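Local atomic coordinates of Can2 (Sulfobacillus thermosulfidooxidans, PDB entry 7BDV), a protein that binds cyclic tetra-adenylate through its CARF domains and acts as a dual-specificity nuclease that potentiates type III CRISPR defence. Residues V279-H284 / H288-K293. Residues are numbered along the deposited sequence; the frame is centred on the assembly and turned at random.
Sequences VVFLYH and HVIECK
Phe281 lays its ring over CB of His288, its partner across an antiparallel hairpin. With chi1 at 55°, CG of Phe281 sits between its own backbone N and carbonyl carbon, which swings the ring over the neighbouring strand. There His288 CB rests on one face of the ring, 3.6 Å from its centroid, as a CH-pi contact. The imidazole lies nearly parallel to the phenyl, planes at 17°, but is displaced along the plane, centroids 4.8 Å apart. Beyond the phenyl, the imidazole turns CE1 to the backbone of Tyr283, 3.4 Å from Tyr283 O, and against Tyr283 CB. Both ring nitrogens are hydrogen-bonded outside the pair, ND1 to Lys286 O and NE2 to Lys325 NZ. Ile290 CD1 meets the edge of the phenyl at CE1, 4.1 Å away. Val279 lies on the same face of the sheet as Phe281, His288 and Ile290, and its CG2 touches Cys292 SG. Two pairs of backbone bonds, Val279 with Ile290 and Phe281 with His288, flank the non-hydrogen-bonded pair Val280 and Val289, whose side chains occupy the other face. The buried contact lies in the Card1-like endonuclease region, in a mixed sheet where the hairpin runs between strands 262-269 and 325-329, and its Phe281 face packs against helices 231-254 and 356-365.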
loop_
_atom_site.group_PDB
_atom_site.type_symbol
_atom_site.label_atom_id
_atom_site.label_comp_id
_atom_site.label_asym_id
_atom_site.label_seq_id
_atom_site.Cartn_x
_atom_site.Cartn_y
_atom_site.Cartn_z
ATOM N N VAL A 279 7.027 -12.420 12.244
ATOM C CA VAL A 279 6.067 -13.540 12.491
ATOM C C VAL A 279 4.988 -13.484 11.417
ATOM O O VAL A 279 4.463 -12.376 11.181
ATOM C CB VAL A 279 5.422 -13.465 13.892
ATOM C CG1 VAL A 279 4.566 -14.679 14.176
ATOM C CG2 VAL A 279 6.449 -13.283 14.985
ATOM N N VAL A 280 4.678 -14.620 10.791
ATOM C CA VAL A 280 3.611 -14.727 9.751
ATOM C C VAL A 280 2.785 -15.976 10.049
ATOM O O VAL A 280 3.327 -16.942 10.611
ATOM C CB VAL A 280 4.187 -14.722 8.322
ATOM C CG1 VAL A 280 5.230 -13.621 8.137
ATOM C CG2 VAL A 280 4.742 -16.061 7.913
ATOM N N PHE A 281 1.492 -15.914 9.774
ATOM C CA PHE A 281 0.575 -17.078 9.781
ATOM C C PHE A 281 -0.567 -16.773 8.830
ATOM O O PHE A 281 -0.763 -15.565 8.429
ATOM C CB PHE A 281 0.061 -17.417 11.183
ATOM C CG PHE A 281 -0.621 -16.295 11.927
ATOM C CD1 PHE A 281 0.120 -15.331 12.596
ATOM C CD2 PHE A 281 -1.992 -16.193 11.943
ATOM C CE1 PHE A 281 -0.513 -14.292 13.261
ATOM C CE2 PHE A 281 -2.629 -15.163 12.628
ATOM C CZ PHE A 281 -1.884 -14.219 13.289
ATOM N N LEU A 282 -1.312 -17.827 8.520
ATOM C CA LEU A 282 -2.598 -17.760 7.798
ATOM C C LEU A 282 -3.703 -17.978 8.817
ATOM O O LEU A 282 -3.598 -18.867 9.684
ATOM C CB LEU A 282 -2.661 -18.840 6.714
ATOM C CG LEU A 282 -1.996 -18.515 5.394
ATOM C CD1 LEU A 282 -2.100 -19.710 4.460
ATOM C CD2 LEU A 282 -2.617 -17.304 4.741
ATOM N N TYR A 283 -4.774 -17.233 8.667
ATOM C CA TYR A 283 -6.019 -17.413 9.444
ATOM C C TYR A 283 -7.164 -16.962 8.568
ATOM O O TYR A 283 -7.114 -15.812 8.141
ATOM C CB TYR A 283 -5.976 -16.605 10.740
ATOM C CG TYR A 283 -7.140 -16.879 11.648
ATOM C CD1 TYR A 283 -7.204 -18.079 12.304
ATOM C CD2 TYR A 283 -8.171 -15.966 11.848
ATOM C CE1 TYR A 283 -8.261 -18.392 13.137
ATOM C CE2 TYR A 283 -9.235 -16.257 12.684
ATOM C CZ TYR A 283 -9.281 -17.480 13.327
ATOM O OH TYR A 283 -10.314 -17.824 14.139
ATOM N N HIS A 284 -8.120 -17.861 8.306
ATOM C CA HIS A 284 -9.265 -17.614 7.395
ATOM C C HIS A 284 -8.731 -17.197 6.028
ATOM O O HIS A 284 -9.261 -16.232 5.465
ATOM C CB HIS A 284 -10.210 -16.581 8.035
ATOM C CG HIS A 284 -10.912 -17.095 9.241
ATOM N ND1 HIS A 284 -11.740 -16.294 10.013
ATOM C CD2 HIS A 284 -10.928 -18.331 9.795
ATOM C CE1 HIS A 284 -12.231 -17.017 10.999
ATOM N NE2 HIS A 284 -11.732 -18.276 10.895
ATOM N N HIS A 288 -1.316 -12.935 7.796
ATOM C CA HIS A 288 -1.130 -12.061 8.976
ATOM C C HIS A 288 0.371 -11.893 9.174
ATOM O O HIS A 288 1.079 -12.908 9.266
ATOM C CB HIS A 288 -1.819 -12.679 10.184
ATOM C CG HIS A 288 -3.303 -12.689 10.168
ATOM N ND1 HIS A 288 -4.025 -13.463 9.284
ATOM C CD2 HIS A 288 -4.212 -12.083 10.970
ATOM C CE1 HIS A 288 -5.316 -13.295 9.511
ATOM N NE2 HIS A 288 -5.459 -12.443 10.544
ATOM N N VAL A 289 0.840 -10.645 9.218
ATOM C CA VAL A 289 2.261 -10.283 9.443
ATOM C C VAL A 289 2.341 -9.458 10.735
ATOM O O VAL A 289 1.614 -8.436 10.844
ATOM C CB VAL A 289 2.806 -9.541 8.211
ATOM C CG1 VAL A 289 4.256 -9.116 8.368
ATOM C CG2 VAL A 289 2.612 -10.373 6.938
ATOM N N ILE A 290 3.168 -9.879 11.687
ATOM C CA ILE A 290 3.506 -9.083 12.912
ATOM C C ILE A 290 4.949 -8.580 12.785
ATOM O O ILE A 290 5.841 -9.398 12.479
ATOM C CB ILE A 290 3.306 -9.901 14.191
ATOM C CG1 ILE A 290 1.904 -10.489 14.264
ATOM C CG2 ILE A 290 3.638 -9.072 15.431
ATOM C CD1 ILE A 290 1.760 -11.566 15.272
ATOM N N GLU A 291 5.138 -7.265 12.917
ATOM C CA GLU A 291 6.439 -6.603 13.194
ATOM C C GLU A 291 6.592 -6.451 14.716
ATOM O O GLU A 291 5.766 -5.750 15.350
ATOM C CB GLU A 291 6.476 -5.254 12.464
ATOM C CG GLU A 291 7.792 -4.514 12.582
ATOM C CD GLU A 291 8.934 -5.069 11.742
ATOM O OE1 GLU A 291 8.703 -6.024 10.944
ATOM O OE2 GLU A 291 10.051 -4.517 11.860
ATOM N N CYS A 292 7.562 -7.153 15.317
ATOM C CA CYS A 292 7.824 -7.111 16.790
ATOM C C CYS A 292 9.319 -6.983 17.112
ATOM O O CYS A 292 9.643 -6.974 18.310
ATOM C CB CYS A 292 7.215 -8.326 17.478
ATOM S SG CYS A 292 7.543 -9.860 16.579
ATOM N N LYS A 293 10.185 -6.856 16.096
ATOM C CA LYS A 293 11.629 -6.542 16.253
ATOM C C LYS A 293 11.810 -5.115 16.801
ATOM O O LYS A 293 11.219 -4.197 16.234
ATOM C CB LYS A 293 12.380 -6.704 14.930
ATOM C CG LYS A 293 13.026 -8.066 14.732
#